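Local coordinates for tail spike protein gp49 (Pseudomonas phage LKA1, PDB 4RU4) that probably acts as a lyase that cleaves the O-specific polysaccharide of Pseudomonas, breaking down the host envelope during phage entry, at residues A290-I295 / S324-A329; N315-N320 / T344-A349; I363-G368 / L389-D394. One frame throughout, in Å; residues are numbered along the deposited sequence.

Contact 1. Residues A290-I295 / S324-A329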
loop_
_atom_site.group_PDB
_atom_site.type_symbol
_atom_site.label_atom_id
_atom_site.label_comp_id
_atom_site.label_asym_id
_atom_site.label_seq_id
_atom_site.Cartn_x
_atom_site.Cartn_y
_atom_site.Cartn_z
ATOM N N ALA B 290 11.778 -13.703 15.740
ATOM C CA ALA B 290 13.155 -13.968 16.179
ATOM C C ALA B 290 13.400 -13.166 17.449
ATOM O O ALA B 290 12.788 -12.130 17.632
ATOM C CB ALA B 290 14.169 -13.607 15.105
ATOM N N ARG B 291 14.270 -13.657 18.330
ATOM C CA ARG B 291 14.535 -12.976 19.590
ATOM C C ARG B 291 14.900 -11.519 19.328
ATOM O O ARG B 291 14.330 -10.643 19.941
ATOM C CB ARG B 291 15.646 -13.673 20.400
ATOM C CG ARG B 291 15.810 -13.079 21.801
ATOM C CD ARG B 291 16.973 -13.697 22.599
ATOM N NE ARG B 291 18.271 -13.316 22.030
ATOM C CZ ARG B 291 18.958 -12.216 22.348
ATOM N NH1 ARG B 291 18.492 -11.347 23.256
ATOM N NH2 ARG B 291 20.122 -11.983 21.747
ATOM N N ARG B 292 15.812 -11.258 18.390
ATOM C CA ARG B 292 16.227 -9.865 18.146
ATOM C C ARG B 292 15.550 -9.180 16.943
ATOM O O ARG B 292 14.749 -8.261 17.125
ATOM C CB ARG B 292 17.748 -9.737 18.072
ATOM C CG ARG B 292 18.379 -9.861 19.478
ATOM C CD ARG B 292 19.859 -9.595 19.482
ATOM N NE ARG B 292 20.176 -8.185 19.271
ATOM C CZ ARG B 292 20.599 -7.671 18.116
ATOM N NH1 ARG B 292 20.740 -8.443 17.009
ATOM N NH2 ARG B 292 20.869 -6.361 18.067
ATOM N N HIS B 293 15.858 -9.626 15.728
ATOM C CA HIS B 293 15.287 -9.002 14.541
ATOM C C HIS B 293 14.567 -10.036 13.706
ATOM O O HIS B 293 15.200 -10.931 13.188
ATOM C CB HIS B 293 16.380 -8.409 13.679
ATOM C CG HIS B 293 17.241 -7.420 14.393
ATOM N ND1 HIS B 293 16.736 -6.519 15.312
ATOM C CD2 HIS B 293 18.576 -7.199 14.334
ATOM C CE1 HIS B 293 17.723 -5.764 15.761
ATOM N NE2 HIS B 293 18.850 -6.169 15.198
ATOM N N ALA B 294 13.256 -9.912 13.579
ATOM C CA ALA B 294 12.493 -10.891 12.802
ATOM C C ALA B 294 12.999 -10.921 11.364
ATOM O O ALA B 294 13.234 -11.979 10.793
ATOM C CB ALA B 294 10.986 -10.554 12.835
ATOM N N ILE B 295 13.096 -9.750 10.755
ATOM C CA ILE B 295 13.733 -9.627 9.454
ATOM C C ILE B 295 14.820 -8.576 9.613
ATOM O O ILE B 295 14.644 -7.579 10.348
ATOM C CB ILE B 295 12.726 -9.243 8.341
ATOM C CG1 ILE B 295 11.646 -10.332 8.201
ATOM C CG2 ILE B 295 13.447 -8.979 7.009
ATOM C CD1 ILE B 295 10.647 -10.070 7.031
ATOM N N SER B 324 14.486 -8.045 24.596
ATOM C CA SER B 324 15.786 -7.862 23.954
ATOM C C SER B 324 16.197 -6.383 23.904
ATOM O O SER B 324 17.378 -6.066 23.773
ATOM C CB SER B 324 15.776 -8.416 22.523
ATOM O OG SER B 324 14.952 -7.609 21.716
ATOM N N GLY B 325 15.209 -5.497 23.994
ATOM C CA GLY B 325 15.443 -4.070 23.975
ATOM C C GLY B 325 15.734 -3.509 22.586
ATOM O O GLY B 325 16.041 -2.330 22.463
ATOM N N THR B 326 15.620 -4.327 21.539
ATOM C CA THR B 326 15.923 -3.834 20.190
ATOM C C THR B 326 14.692 -3.819 19.268
ATOM O O THR B 326 13.641 -4.357 19.604
ATOM C CB THR B 326 17.107 -4.615 19.554
ATOM O OG1 THR B 326 17.555 -3.954 18.369
ATOM C CG2 THR B 326 16.724 -6.069 19.225
ATOM N N HIS B 327 14.842 -3.204 18.098
ATOM C CA HIS B 327 13.763 -3.135 17.142
ATOM C C HIS B 327 13.555 -4.484 16.481
ATOM O O HIS B 327 14.522 -5.233 16.222
ATOM C CB HIS B 327 14.102 -2.086 16.073
ATOM C CG HIS B 327 15.440 -2.301 15.433
ATOM N ND1 HIS B 327 16.603 -1.753 15.932
ATOM C CD2 HIS B 327 15.801 -3.019 14.345
ATOM C CE1 HIS B 327 17.622 -2.116 15.172
ATOM N NE2 HIS B 327 17.159 -2.877 14.192
ATOM N N CYS B 328 12.293 -4.776 16.193
ATOM C CA CYS B 328 11.904 -6.034 15.560
ATOM C C CYS B 328 12.181 -6.032 14.043
ATOM O O CYS B 328 12.693 -7.014 13.500
ATOM C CB CYS B 328 10.420 -6.288 15.808
ATOM S SG CYS B 328 9.764 -7.755 14.927
ATOM N N ALA B 329 11.820 -4.945 13.366
ATOM C CA ALA B 329 12.056 -4.836 11.917
ATOM C C ALA B 329 13.366 -4.118 11.684
ATOM O O ALA B 329 13.507 -2.976 12.097
ATOM C CB ALA B 329 10.930 -4.090 11.243
HETATM O O HOH W 1 19.456 -7.251 22.086
#
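Two loops that follow neighbouring strands of the pectin lyase-like beta-helix meet through His-293 and His-327. The rings form an offset stack, with centroids 4.4 Å apart and planes at 13°, with His-293 CE1 over the His-327 ring face, offset toward its rim, and ND1 close behind. At the same time His-293 ND1 donates to the backbone O of His-327 at 2.7 Å. That oxygen lies in the plane of the donor ring, although the N-H...O angle is a bent 142°. His-327 can present a ring face beside its own carbonyl because its CG sits between backbone N and carbonyl carbon (chi1 53°), and Asp-330 holds its NE2. Thr-326 OG1 comes to the ring edge, 3.2 Å from His-293 CE1, while its CG2 rests over one face of the Arg-292 guanidinium. Water 1 links Arg-292 NE to Ser-324 O, and Arg-292 NH1 donates to the backbone O of Asp-269. On the inner side Ala-294 N donates to Cys-328 O at 3.0 Å, and Ala-294 CB packs on Cys-328 SG at 3.7 Å, both side chains also touching Leu-318. An in-plane bond combined with a stack implies that the His-293 ring has little freedom to rotate about CB-CG.

Contact 2. Residues N315-N320 / T344-A349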
loop_
_atom_site.group_PDB
_atom_site.type_symbol
_atom_site.label_atom_id
_atom_site.label_comp_id
_atom_site.label_asym_id
_atom_site.label_seq_id
_atom_site.Cartn_x
_atom_site.Cartn_y
_atom_site.Cartn_z
ATOM N N ASN B 315 3.719 -7.422 3.314
ATOM C CA ASN B 315 2.615 -8.319 3.703
ATOM C C ASN B 315 3.022 -9.372 4.756
ATOM O O ASN B 315 2.523 -10.501 4.734
ATOM C CB ASN B 315 2.005 -8.999 2.463
ATOM C CG ASN B 315 1.694 -8.002 1.315
ATOM O OD1 ASN B 315 1.287 -6.879 1.554
ATOM N ND2 ASN B 315 1.899 -8.434 0.071
ATOM N N CYS B 316 3.915 -8.995 5.673
ATOM C CA CYS B 316 4.375 -9.893 6.743
ATOM C C CYS B 316 3.874 -9.480 8.117
ATOM O O CYS B 316 3.540 -8.313 8.340
ATOM C CB CYS B 316 5.909 -9.920 6.804
ATOM S SG CYS B 316 6.726 -10.558 5.306
ATOM N N THR B 317 3.833 -10.434 9.037
ATOM C CA THR B 317 3.661 -10.142 10.467
ATOM C C THR B 317 4.957 -10.549 11.164
ATOM O O THR B 317 5.438 -11.692 10.996
ATOM C CB THR B 317 2.458 -10.911 11.098
ATOM O OG1 THR B 317 1.241 -10.367 10.586
ATOM C CG2 THR B 317 2.429 -10.737 12.630
ATOM N N LEU B 318 5.533 -9.617 11.911
ATOM C CA LEU B 318 6.833 -9.806 12.531
ATOM C C LEU B 318 6.700 -9.606 14.046
ATOM O O LEU B 318 6.007 -8.674 14.497
ATOM C CB LEU B 318 7.860 -8.793 11.968
ATOM C CG LEU B 318 7.924 -8.647 10.430
ATOM C CD1 LEU B 318 9.058 -7.650 10.071
ATOM C CD2 LEU B 318 8.189 -9.974 9.777
ATOM N N ARG B 319 7.361 -10.468 14.803
ATOM C CA ARG B 319 7.452 -10.372 16.271
ATOM C C ARG B 319 8.877 -10.638 16.732
ATOM O O ARG B 319 9.621 -11.394 16.088
ATOM C CB ARG B 319 6.522 -11.387 16.944
ATOM C CG ARG B 319 5.023 -11.149 16.702
ATOM C CD ARG B 319 4.184 -12.321 17.310
ATOM N NE ARG B 319 2.743 -12.030 17.294
ATOM C CZ ARG B 319 1.921 -12.323 16.289
ATOM N NH1 ARG B 319 2.376 -12.909 15.178
ATOM N NH2 ARG B 319 0.627 -12.012 16.380
ATOM N N ASN B 320 9.273 -9.990 17.829
ATOM C CA ASN B 320 10.554 -10.272 18.451
ATOM C C ASN B 320 10.382 -10.421 19.966
ATOM O O ASN B 320 9.259 -10.358 20.474
ATOM C CB ASN B 320 11.648 -9.240 18.058
ATOM C CG ASN B 320 11.575 -7.926 18.870
ATOM O OD1 ASN B 320 10.550 -7.606 19.491
ATOM N ND2 ASN B 320 12.675 -7.168 18.863
ATOM N N THR B 344 2.638 -5.859 9.663
ATOM C CA THR B 344 2.347 -5.687 11.073
ATOM C C THR B 344 3.653 -5.962 11.829
ATOM O O THR B 344 4.222 -7.058 11.742
ATOM C CB THR B 344 1.229 -6.657 11.538
ATOM O OG1 THR B 344 0.046 -6.426 10.756
ATOM C CG2 THR B 344 0.903 -6.452 13.054
ATOM N N ILE B 345 4.152 -4.952 12.535
ATOM C CA ILE B 345 5.441 -5.060 13.218
ATOM C C ILE B 345 5.264 -4.864 14.719
ATOM O O ILE B 345 5.040 -3.744 15.188
ATOM C CB ILE B 345 6.466 -4.017 12.659
ATOM C CG1 ILE B 345 6.599 -4.174 11.131
ATOM C CG2 ILE B 345 7.856 -4.137 13.377
ATOM C CD1 ILE B 345 7.434 -3.075 10.439
ATOM N N TYR B 346 5.316 -5.963 15.475
ATOM C CA TYR B 346 5.272 -5.855 16.924
ATOM C C TYR B 346 6.687 -5.701 17.427
ATOM O O TYR B 346 7.508 -6.580 17.177
ATOM C CB TYR B 346 4.703 -7.137 17.532
ATOM C CG TYR B 346 3.247 -7.361 17.173
ATOM C CD1 TYR B 346 2.247 -6.714 17.864
ATOM C CD2 TYR B 346 2.884 -8.238 16.139
ATOM C CE1 TYR B 346 0.879 -6.947 17.563
ATOM C CE2 TYR B 346 1.552 -8.486 15.831
ATOM C CZ TYR B 346 0.548 -7.829 16.542
ATOM O OH TYR B 346 -0.780 -8.064 16.235
ATOM N N GLY B 347 6.977 -4.608 18.138
ATOM C CA GLY B 347 8.278 -4.493 18.794
ATOM C C GLY B 347 9.218 -3.527 18.083
ATOM O O GLY B 347 10.429 -3.579 18.286
ATOM N N GLY B 348 8.670 -2.643 17.252
ATOM C CA GLY B 348 9.461 -1.523 16.768
ATOM C C GLY B 348 10.203 -1.722 15.461
ATOM O O GLY B 348 10.376 -2.851 14.972
ATOM N N ALA B 349 10.664 -0.611 14.894
ATOM C CA ALA B 349 11.320 -0.645 13.598
ATOM C C ALA B 349 12.467 0.383 13.551
ATOM O O ALA B 349 12.659 1.160 14.496
ATOM C CB ALA B 349 10.295 -0.384 12.486
HETATM O O HOH W 2 0.528 -7.692 8.213
HETATM O O HOH W 3 -1.034 -10.207 17.989
HETATM O O HOH W 4 10.863 -5.002 20.689
#
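The backbones of 315-320 and 344-349 run in the same direction, 13° apart, with Thr-317 facing Thr-344 and Leu-318 facing Ile-345 as parallel bridges between successive coils of the beta-helix. The ladder of bonds alternates as parallel pairing requires: Thr-344 N to Cys-316 O (2.9 Å), Leu-318 N to Thr-344 O (2.9 Å) and Tyr-346 N to Leu-318 O (3.0 Å). One sheet face carries Leu-318 and Ile-345, with Leu-318 CD1 a loose 4.4 Å from Ile-345 CG1; Leu-318 also packs on Val-288, and Ile-345 on Ile-363. Thr-317 and Thr-344 lie side by side on the other face, and Asn-310 of a second subunit bonds Thr-344 OG1.

Extended from CG to NE, Arg-319 packs along Tyr-346, its guanidinium only 19° from the ring plane. The CD2-CE2 side of the ring follows the arginine, CD2 against Arg-319 CG and CE2 over one guanidinium face, 3.7 Å from NH2. The polar ends face the trimer interface, where Asp-280 of the second subunit forms a salt bridge with Arg-319 NH2 and Tyr-188 of that subunit bonds Tyr-346 OH. At the other end Asn-320 OD1 lies 3.9 Å from Gly-347 CA, while its ND2 donates to the carbonyls of Arg-292 and Thr-326. Water 3 sits at the edge of the guanidinium, in its plane, 2.9 Å from Arg-319 NH2.

Contact 3. Residues I363-G368 / L389-D394. With CA (calcium ion), chain C.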
loop_
_atom_site.group_PDB
_atom_site.type_symbol
_atom_site.label_atom_id
_atom_site.label_comp_id
_atom_site.label_asym_id
_atom_site.label_seq_id
_atom_site.Cartn_x
_atom_site.Cartn_y
_atom_site.Cartn_z
ATOM N N ILE B 363 2.843 -0.591 13.606
ATOM C CA ILE B 363 4.075 -0.837 14.374
ATOM C C ILE B 363 3.830 -0.521 15.844
ATOM O O ILE B 363 3.337 0.571 16.164
ATOM C CB ILE B 363 5.271 0.040 13.851
ATOM C CG1 ILE B 363 5.305 0.088 12.311
ATOM C CG2 ILE B 363 6.617 -0.476 14.438
ATOM C CD1 ILE B 363 6.391 1.029 11.714
ATOM N N THR B 364 4.137 -1.465 16.738
ATOM C CA THR B 364 4.084 -1.194 18.168
ATOM C C THR B 364 5.472 -0.951 18.763
ATOM O O THR B 364 6.478 -1.146 18.103
ATOM C CB THR B 364 3.440 -2.341 18.960
ATOM O OG1 THR B 364 4.278 -3.497 18.863
ATOM C CG2 THR B 364 2.057 -2.661 18.446
ATOM N N ASN B 365 5.520 -0.517 20.026
ATOM C CA ASN B 365 6.791 -0.131 20.657
ATOM C C ASN B 365 7.715 -1.290 20.998
ATOM O O ASN B 365 7.272 -2.432 21.239
ATOM C CB ASN B 365 6.490 0.636 21.949
ATOM C CG ASN B 365 5.635 -0.186 22.935
ATOM O OD1 ASN B 365 4.419 -0.346 22.746
ATOM N ND2 ASN B 365 6.265 -0.671 24.003
ATOM N N ALA B 366 9.001 -0.988 21.014
ATOM C CA ALA B 366 10.003 -1.794 21.687
ATOM C C ALA B 366 9.971 -1.496 23.198
ATOM O O ALA B 366 9.195 -0.636 23.653
ATOM C CB ALA B 366 11.383 -1.492 21.124
ATOM N N SER B 367 10.841 -2.153 23.964
ATOM C CA SER B 367 10.700 -2.103 25.421
ATOM C C SER B 367 10.897 -0.716 25.984
ATOM O O SER B 367 10.264 -0.352 26.981
ATOM C CB SER B 367 11.632 -3.088 26.137
ATOM O OG SER B 367 12.965 -2.700 25.997
ATOM N N GLY B 368 11.747 0.064 25.321
ATOM C CA GLY B 368 12.018 1.417 25.748
ATOM C C GLY B 368 10.857 2.378 25.573
ATOM O O GLY B 368 10.892 3.469 26.121
ATOM N N LEU B 389 0.844 3.799 14.333
ATOM C CA LEU B 389 1.881 3.582 15.342
ATOM C C LEU B 389 1.233 3.521 16.733
ATOM O O LEU B 389 0.332 4.312 17.037
ATOM C CB LEU B 389 2.914 4.716 15.307
ATOM C CG LEU B 389 3.491 5.064 13.931
ATOM C CD1 LEU B 389 4.354 6.314 14.064
ATOM C CD2 LEU B 389 4.317 3.903 13.378
ATOM N N TYR B 390 1.659 2.585 17.580
ATOM C CA TYR B 390 1.118 2.522 18.948
ATOM C C TYR B 390 2.193 2.208 19.959
ATOM O O TYR B 390 2.935 1.237 19.795
ATOM C CB TYR B 390 0.001 1.469 19.075
ATOM C CG TYR B 390 -0.579 1.316 20.483
ATOM C CD1 TYR B 390 -0.837 2.427 21.292
ATOM C CD2 TYR B 390 -0.873 0.053 21.005
ATOM C CE1 TYR B 390 -1.372 2.280 22.569
ATOM C CE2 TYR B 390 -1.408 -0.094 22.271
ATOM C CZ TYR B 390 -1.647 1.020 23.049
ATOM O OH TYR B 390 -2.176 0.876 24.314
ATOM N N THR B 391 2.259 3.008 21.018
ATOM C CA THR B 391 3.131 2.678 22.138
ATOM C C THR B 391 2.370 2.692 23.460
ATOM O O THR B 391 1.517 3.561 23.697
ATOM C CB THR B 391 4.409 3.543 22.264
ATOM O OG1 THR B 391 5.070 3.198 23.487
ATOM C CG2 THR B 391 4.079 5.003 22.301
ATOM N N THR B 392 2.656 1.698 24.293
ATOM C CA THR B 392 2.063 1.606 25.635
ATOM C C THR B 392 2.979 2.260 26.671
ATOM O O THR B 392 2.658 2.293 27.866
ATOM C CB THR B 392 1.891 0.114 26.070
ATOM O OG1 THR B 392 3.161 -0.550 25.975
ATOM C CG2 THR B 392 0.867 -0.631 25.190
ATOM N N GLY B 393 4.130 2.769 26.229
ATOM C CA GLY B 393 5.127 3.280 27.159
ATOM C C GLY B 393 5.495 4.733 26.923
ATOM O O GLY B 393 4.711 5.501 26.362
ATOM N N ASP B 394 6.711 5.094 27.320
ATOM C CA ASP B 394 7.177 6.470 27.225
ATOM C C ASP B 394 8.691 6.422 27.141
ATOM O O ASP B 394 9.338 6.068 28.125
ATOM C CB ASP B 394 6.770 7.224 28.506
ATOM C CG ASP B 394 7.280 8.650 28.551
ATOM O OD1 ASP B 394 7.885 9.136 27.562
ATOM O OD2 ASP B 394 7.037 9.317 29.585
HETATM CA CA CA C . 10.388 3.871 28.685
HETATM O O HOH W 5 11.046 1.575 29.554
HETATM O O HOH W 6 8.121 2.905 28.657
HETATM O O HOH W 7 12.533 5.118 28.720
HETATM O O HOH W 8 9.975 4.603 30.909
#
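Backbone pairing joins Ile-363 and Thr-364 to Leu-389 and Tyr-390 as parallel strands. Tyr-390 N donates to Ile-363 O at 3.0 Å, and the same oxygen receives a CA-H...O contact from Leu-389. A second such contact runs from Thr-364 CA to Tyr-390 O. The chains stay side by side as far as Asn-365 and Thr-391, then part, although their overall end-to-end directions still differ by only 11°.

The apolar part is small. Ile-363 and Leu-389 point the same way from the sheet, and Leu-389 CD2 nestles against the CB, CG1 and CD1 atoms of the isoleucine, 3.9 Å from CD1; Ile-371 touches both side chains.

Beyond the strands, side-chain hydrogen bonds take over, centred on Asn-365. A chi1 of 58° sends its side chain across to the partner loop, where it crosses that of Thr-391 at about a right angle. OD1 accepts from Thr-392 N at 3.1 Å; the bond is straight at hydrogen (161°), yet the donor stands well above the carbonyl plane. ND2 turns back to Ala-366 O, 3.0 Å away, so both ends of the amide are engaged and its flip state is defined. Thr-391 OG1, 3.3 Å from Asn-365 CB, accepts from Gly-393 N in an ST turn and also bonds Gly-369 O.

Metal coordination closes the contact. Calcium is bound by Gly-368 O at 2.6 Å and Asp-394 O at 2.5 Å, which sit at adjacent corners of an octahedron completed by waters 5, 6, 7 and 8. Water 6 also accepts from Asp-394 N, while the carboxylate is engaged elsewhere, its OD1 with Ser-438 and Gln-396. This is a hydrated calcium site, with two backbone carbonyls bridging loops of successive beta-helix coils.

In the fold
All three contacts lie in the pectin lyase-like region and step along the beta-helix axis. Strands 287-290, 317-320, 344-345, 362-364 and 388-390 pair in parallel in that order. Contacts 1 and 2 have centres about 9 Å apart, and their segments alternate along the chain, so they interlock; Ala-329 N probably bonds Gly-348 O between them. Contact 3 follows both in sequence, its centre about 12 Å from contact 2 and 14 Å from contact 1. Strand 362-364 continues the pairing from contact 2, with a probable bond from Thr-364 N to Ile-345 O. The strands thus stack as one beta-helix face; the loops after them pack together, Ser-367 on Gly-325, and hold the calcium of contact 3.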